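Local atomic coordinates of PfEMP1 variant 1 of strain MC (Plasmodium falciparum, PDB entry 5LGD), a protein that probably binds receptors on the surface of host cells, this chain being a helical, disulfide-linked piece of the much longer protein, assigned to the DBL family. Residues 53-58 / 150-155; 114-119 / 146-151. One frame throughout, in Å; residues are numbered along the deposited sequence.

Overall arrangement
Both contacts are built on helix 144-162, and their centres lie about 11 Å apart. Contact 1 sets this helix against helix 45-70; contact 2 sets it against the C-terminal part of helix 106-118 and Ala119. Gln150 and His151 belong to both, and the contacts meet where Val56 CG1 of contact 1 packs 3.4 Å from Leu149 O of contact 2. Helix 7-29 borders the two, touching Trp55 and Glu152 in contact 1 and Leu115 and Leu148 in contact 2. A bound Tris molecule, probably from the crystallisation liquor, lies about 5 Å from the side chain of Trp55.

Contact 1. Residues 53-58 / 150-155; sequences QKWVEQ and QHEQKE
The benzo edge of Trp55 meets the carboxylate of Glu152: CZ3 of Trp55 lies 3.6 Å from Glu152 OE1, which sits near the indole plane. The carboxylate stands almost upright against the ring, the two planes being 83° apart, so the approach is to carbon atoms at the rim and Glu152 does not lie over the indole face. On helix 7-29, Trp25 makes an edge-to-face pair with the indole. The amides of Gln53 and Gln153 are inclined to each other without stacking, and Gln53 CG is 4.0 Å from Gln153 NE2. At the other end of the same amide, Gln153 OE1 is 4.2 Å from Glu57 OE2, an oxygen pair with no hydrogen bond between its members.

Between these polar groups Val56 has its CB directed toward the opposite helix. Both of its methyls, side by side, press on Glu152 CB, at 3.7 Å from Val56 CG1 and 3.8 Å from Val56 CG2, and CG1 also reaches the backbone near Gln153 N. Gln153 folds back over this valine because its chain bends at chi2 (76°), which brings OE1 to 4.0 Å from Val56 CG1. The buried carboxylate of Glu152 is satisfied from helix 7-29: Ser22 OG hydrogen-bonds OE1, and Arg26 forms a salt bridge with OE2, an environment that would be expected to favour the ionised form of Glu152.

No hydrogen bond links the two segments, whose axes approach to 9.3 Å at 159°. This geometry is consistent with a three-helix bundle, in which helices 45-70 and 144-162 run nearly antiparallel and both meet helix 7-29, probably the long-helix core of this PfEMP1 piece, which falls in the DBL family of sequences.

Contact 2. Residues 114-119 / 146-151; sequences ALLEQA and DKLLQH
Ala119 fits into the corner formed by Leu148 and His151, and these three residues account for most of the buried surface. Its CA lies over the centre of the imidazole of His151, 3.6 Å from the ring centroid and 14° off the normal, a CH-pi contact. The methyl shares that approach, with Ala119 CB 3.6 Å from His151 CG, and, at about a right angle to it, Ala119 CB touches Leu148 CD1 at 3.7 Å. The imidazole is carried out to Ala119 by a chi1 of 170°, which sets CG opposite the backbone N.

Leu148 uses its second branch for the preceding turn of helix 106-118: its CD2 lies 4.1 Å from Leu115 CD2 and 4.2 Å from Leu116 CD2, the leucine chains meeting at roughly right angles. Met18 and Leu19 of helix 7-29 also touch Leu148, extending the apolar patch.

Polar ties lie just beyond: Lys35 NZ hydrogen-bonds Gln118 O, and Lys147 NZ hydrogen-bonds Gly120 O. With short axes inclined at 70° and 10.8 Å apart, the C-terminal part of helix 106-118 packs at a steep angle on helix 144-162, which joins this shorter helix to the side of the long-helix bundle.

Contact 1. Residues 53-58 / 150-155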
loop_
_atom_site.group_PDB
_atom_site.type_symbol
_atom_site.label_atom_id
_atom_site.label_comp_id
_atom_site.label_asym_id
_atom_site.label_seq_id
_atom_site.Cartn_x
_atom_site.Cartn_y
_atom_site.Cartn_z
ATOM N N GLN B 53 -10.511 34.853 35.255
ATOM C CA GLN B 53 -11.299 33.695 35.712
ATOM C C GLN B 53 -12.451 33.391 34.736
ATOM O O GLN B 53 -12.699 32.222 34.440
ATOM C CB GLN B 53 -11.850 33.901 37.136
ATOM C CG GLN B 53 -12.544 32.652 37.685
ATOM C CD GLN B 53 -12.742 32.714 39.166
ATOM O OE1 GLN B 53 -13.580 33.470 39.671
ATOM N NE2 GLN B 53 -11.990 31.899 39.895
ATOM N N LYS B 54 -13.145 34.449 34.249
ATOM C CA LYS B 54 -14.250 34.360 33.287
ATOM C C LYS B 54 -13.753 33.715 31.994
ATOM O O LYS B 54 -14.367 32.757 31.515
ATOM C CB LYS B 54 -14.808 35.764 32.985
ATOM C CG LYS B 54 -16.265 35.790 32.536
ATOM C CD LYS B 54 -16.598 37.066 31.764
ATOM C CE LYS B 54 -18.090 37.235 31.573
ATOM N NZ LYS B 54 -18.408 38.464 30.800
ATOM N N TRP B 55 -12.629 34.245 31.435
ATOM C CA TRP B 55 -11.998 33.758 30.226
ATOM C C TRP B 55 -11.729 32.275 30.318
ATOM O O TRP B 55 -12.031 31.588 29.358
ATOM C CB TRP B 55 -10.681 34.515 29.977
ATOM C CG TRP B 55 -9.895 34.037 28.794
ATOM C CD1 TRP B 55 -10.114 34.339 27.481
ATOM C CD2 TRP B 55 -8.726 33.212 28.825
ATOM N NE1 TRP B 55 -9.144 33.766 26.693
ATOM C CE2 TRP B 55 -8.265 33.085 27.496
ATOM C CE3 TRP B 55 -8.022 32.559 29.853
ATOM C CZ2 TRP B 55 -7.144 32.317 27.165
ATOM C CZ3 TRP B 55 -6.888 31.833 29.523
ATOM C CH2 TRP B 55 -6.465 31.712 28.193
ATOM N N VAL B 56 -11.157 31.780 31.452
ATOM C CA VAL B 56 -10.841 30.352 31.667
ATOM C C VAL B 56 -12.103 29.491 31.493
ATOM O O VAL B 56 -12.050 28.508 30.767
ATOM C CB VAL B 56 -10.123 30.039 33.015
ATOM C CG1 VAL B 56 -9.616 28.598 33.053
ATOM C CG2 VAL B 56 -8.979 30.997 33.291
ATOM N N GLU B 57 -13.236 29.895 32.099
ATOM C CA GLU B 57 -14.507 29.172 31.981
ATOM C C GLU B 57 -15.057 29.202 30.550
ATOM O O GLU B 57 -15.483 28.157 30.066
ATOM C CB GLU B 57 -15.545 29.628 33.023
ATOM C CG GLU B 57 -15.870 28.565 34.062
ATOM C CD GLU B 57 -16.333 27.215 33.539
ATOM O OE1 GLU B 57 -17.416 27.157 32.910
ATOM O OE2 GLU B 57 -15.613 26.213 33.756
ATOM N N GLN B 58 -14.965 30.361 29.852
ATOM C CA GLN B 58 -15.349 30.520 28.428
ATOM C C GLN B 58 -14.541 29.569 27.532
ATOM O O GLN B 58 -15.114 28.942 26.634
ATOM C CB GLN B 58 -15.115 31.967 27.937
ATOM C CG GLN B 58 -16.396 32.741 27.649
ATOM C CD GLN B 58 -16.465 34.070 28.387
ATOM O OE1 GLN B 58 -17.364 34.306 29.209
ATOM N NE2 GLN B 58 -15.541 34.980 28.093
ATOM N N GLN B 150 -6.865 23.763 33.324
ATOM C CA GLN B 150 -6.937 23.406 34.750
ATOM C C GLN B 150 -5.954 24.304 35.524
ATOM O O GLN B 150 -6.323 24.896 36.546
ATOM C CB GLN B 150 -6.596 21.918 34.957
ATOM C CG GLN B 150 -7.827 21.009 35.029
ATOM C CD GLN B 150 -7.771 19.748 34.194
ATOM O OE1 GLN B 150 -6.757 19.034 34.128
ATOM N NE2 GLN B 150 -8.912 19.401 33.613
ATOM N N HIS B 151 -4.714 24.443 34.988
ATOM C CA HIS B 151 -3.664 25.292 35.558
ATOM C C HIS B 151 -4.138 26.749 35.637
ATOM O O HIS B 151 -3.891 27.428 36.642
ATOM C CB HIS B 151 -2.368 25.187 34.735
ATOM C CG HIS B 151 -1.332 26.197 35.119
ATOM N ND1 HIS B 151 -0.436 25.953 36.142
ATOM C CD2 HIS B 151 -1.118 27.443 34.635
ATOM C CE1 HIS B 151 0.308 27.041 36.230
ATOM N NE2 HIS B 151 -0.064 27.966 35.342
ATOM N N GLU B 152 -4.832 27.207 34.587
ATOM C CA GLU B 152 -5.371 28.559 34.465
ATOM C C GLU B 152 -6.418 28.835 35.529
ATOM O O GLU B 152 -6.459 29.933 36.076
ATOM C CB GLU B 152 -5.910 28.811 33.042
ATOM C CG GLU B 152 -4.828 28.879 31.968
ATOM C CD GLU B 152 -3.800 29.988 32.117
ATOM O OE1 GLU B 152 -3.990 31.049 31.479
ATOM O OE2 GLU B 152 -2.758 29.762 32.779
ATOM N N GLN B 153 -7.246 27.831 35.833
ATOM C CA GLN B 153 -8.282 27.897 36.860
ATOM C C GLN B 153 -7.652 28.079 38.253
ATOM O O GLN B 153 -8.215 28.788 39.080
ATOM C CB GLN B 153 -9.139 26.633 36.813
ATOM C CG GLN B 153 -10.479 26.760 37.542
ATOM C CD GLN B 153 -11.478 27.575 36.749
ATOM O OE1 GLN B 153 -12.099 27.085 35.793
ATOM N NE2 GLN B 153 -11.671 28.833 37.142
ATOM N N LYS B 154 -6.480 27.444 38.491
ATOM C CA LYS B 154 -5.713 27.526 39.737
ATOM C C LYS B 154 -5.005 28.859 39.863
ATOM O O LYS B 154 -4.926 29.368 40.971
ATOM C CB LYS B 154 -4.732 26.352 39.882
ATOM C CG LYS B 154 -5.433 25.042 40.245
ATOM C CD LYS B 154 -4.734 23.821 39.655
ATOM C CE LYS B 154 -5.574 22.569 39.786
ATOM N NZ LYS B 154 -4.876 21.365 39.260
ATOM N N GLU B 155 -4.509 29.437 38.742
ATOM C CA GLU B 155 -3.855 30.747 38.748
ATOM C C GLU B 155 -4.840 31.892 38.979
ATOM O O GLU B 155 -4.516 32.820 39.717
ATOM C CB GLU B 155 -3.000 30.984 37.501
ATOM C CG GLU B 155 -1.699 30.194 37.523
ATOM C CD GLU B 155 -0.789 30.441 38.716
ATOM O OE1 GLU B 155 -0.397 31.612 38.929
ATOM O OE2 GLU B 155 -0.496 29.472 39.454
#

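Contact 2. Residues 114-119 / 146-151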
loop_
_atom_site.group_PDB
_atom_site.type_symbol
_atom_site.label_atom_id
_atom_site.label_comp_id
_atom_site.label_asym_id
_atom_site.label_seq_id
_atom_site.Cartn_x
_atom_site.Cartn_y
_atom_site.Cartn_z
ATOM N N ALA B 114 7.444 28.307 27.103
ATOM C CA ALA B 114 7.673 28.875 28.444
ATOM C C ALA B 114 6.400 28.785 29.324
ATOM O O ALA B 114 6.480 28.368 30.492
ATOM C CB ALA B 114 8.108 30.326 28.326
ATOM N N LEU B 115 5.236 29.203 28.752
ATOM C CA LEU B 115 3.901 29.158 29.369
ATOM C C LEU B 115 3.550 27.716 29.765
ATOM O O LEU B 115 3.090 27.491 30.881
ATOM C CB LEU B 115 2.832 29.726 28.403
ATOM C CG LEU B 115 1.391 29.847 28.947
ATOM C CD1 LEU B 115 1.123 31.273 29.465
ATOM C CD2 LEU B 115 0.403 29.554 27.871
ATOM N N LEU B 116 3.803 26.746 28.871
ATOM C CA LEU B 116 3.514 25.339 29.148
ATOM C C LEU B 116 4.476 24.758 30.192
ATOM O O LEU B 116 4.039 23.965 31.030
ATOM C CB LEU B 116 3.520 24.505 27.853
ATOM C CG LEU B 116 2.514 24.874 26.753
ATOM C CD1 LEU B 116 2.714 24.002 25.545
ATOM C CD2 LEU B 116 1.053 24.750 27.250
ATOM N N GLU B 117 5.779 25.172 30.155
ATOM C CA GLU B 117 6.808 24.750 31.122
ATOM C C GLU B 117 6.392 25.167 32.513
ATOM O O GLU B 117 6.412 24.331 33.418
ATOM C CB GLU B 117 8.220 25.299 30.787
ATOM C CG GLU B 117 8.979 24.456 29.761
ATOM C CD GLU B 117 10.265 24.995 29.141
ATOM O OE1 GLU B 117 10.624 26.175 29.375
ATOM O OE2 GLU B 117 10.911 24.220 28.397
ATOM N N GLN B 118 5.956 26.443 32.671
ATOM C CA GLN B 118 5.499 27.001 33.944
ATOM C C GLN B 118 4.145 26.475 34.385
ATOM O O GLN B 118 3.778 26.683 35.535
ATOM C CB GLN B 118 5.517 28.537 33.938
ATOM C CG GLN B 118 6.918 29.138 34.129
ATOM C CD GLN B 118 7.501 29.068 35.536
ATOM O OE1 GLN B 118 8.580 29.616 35.805
ATOM N NE2 GLN B 118 6.815 28.421 36.472
ATOM N N ALA B 119 3.422 25.771 33.501
ATOM C CA ALA B 119 2.116 25.181 33.816
ATOM C C ALA B 119 2.213 23.701 34.207
ATOM O O ALA B 119 1.188 23.060 34.463
ATOM C CB ALA B 119 1.168 25.351 32.638
ATOM N N ASP B 146 -6.542 20.793 28.169
ATOM C CA ASP B 146 -7.273 20.531 29.406
ATOM C C ASP B 146 -6.366 20.768 30.651
ATOM O O ASP B 146 -6.770 21.478 31.574
ATOM C CB ASP B 146 -7.820 19.108 29.376
ATOM C CG ASP B 146 -8.811 18.865 28.247
ATOM O OD1 ASP B 146 -9.967 19.335 28.359
ATOM O OD2 ASP B 146 -8.464 18.115 27.306
ATOM N N LYS B 147 -5.126 20.237 30.633
ATOM C CA LYS B 147 -4.132 20.418 31.701
ATOM C C LYS B 147 -3.874 21.915 31.899
ATOM O O LYS B 147 -3.900 22.396 33.038
ATOM C CB LYS B 147 -2.810 19.716 31.336
ATOM C CG LYS B 147 -2.770 18.228 31.677
ATOM C CD LYS B 147 -1.773 17.929 32.811
ATOM C CE LYS B 147 -0.306 18.061 32.439
ATOM N NZ LYS B 147 0.563 18.132 33.645
ATOM N N LEU B 148 -3.674 22.656 30.771
ATOM C CA LEU B 148 -3.465 24.103 30.782
ATOM C C LEU B 148 -4.655 24.869 31.302
ATOM O O LEU B 148 -4.473 25.715 32.183
ATOM C CB LEU B 148 -3.006 24.669 29.427
ATOM C CG LEU B 148 -2.677 26.159 29.468
ATOM C CD1 LEU B 148 -1.421 26.422 30.278
ATOM C CD2 LEU B 148 -2.554 26.718 28.114
ATOM N N LEU B 149 -5.878 24.555 30.811
ATOM C CA LEU B 149 -7.089 25.211 31.322
ATOM C C LEU B 149 -7.315 24.932 32.824
ATOM O O LEU B 149 -7.801 25.810 33.526
ATOM C CB LEU B 149 -8.336 24.915 30.481
ATOM C CG LEU B 149 -8.367 25.558 29.079
ATOM C CD1 LEU B 149 -9.558 25.044 28.271
ATOM C CD2 LEU B 149 -8.358 27.114 29.148
ATOM N N GLN B 150 -6.865 23.763 33.324
ATOM C CA GLN B 150 -6.937 23.406 34.750
ATOM C C GLN B 150 -5.954 24.304 35.524
ATOM O O GLN B 150 -6.323 24.896 36.546
ATOM C CB GLN B 150 -6.596 21.918 34.957
ATOM C CG GLN B 150 -7.827 21.009 35.029
ATOM C CD GLN B 150 -7.771 19.748 34.194
ATOM O OE1 GLN B 150 -6.757 19.034 34.128
ATOM N NE2 GLN B 150 -8.912 19.401 33.613
ATOM N N HIS B 151 -4.714 24.443 34.988
ATOM C CA HIS B 151 -3.664 25.292 35.558
ATOM C C HIS B 151 -4.138 26.749 35.637
ATOM O O HIS B 151 -3.891 27.428 36.642
ATOM C CB HIS B 151 -2.368 25.187 34.735
ATOM C CG HIS B 151 -1.332 26.197 35.119
ATOM N ND1 HIS B 151 -0.436 25.953 36.142
ATOM C CD2 HIS B 151 -1.118 27.443 34.635
ATOM C CE1 HIS B 151 0.308 27.041 36.230
ATOM N NE2 HIS B 151 -0.064 27.966 35.342
#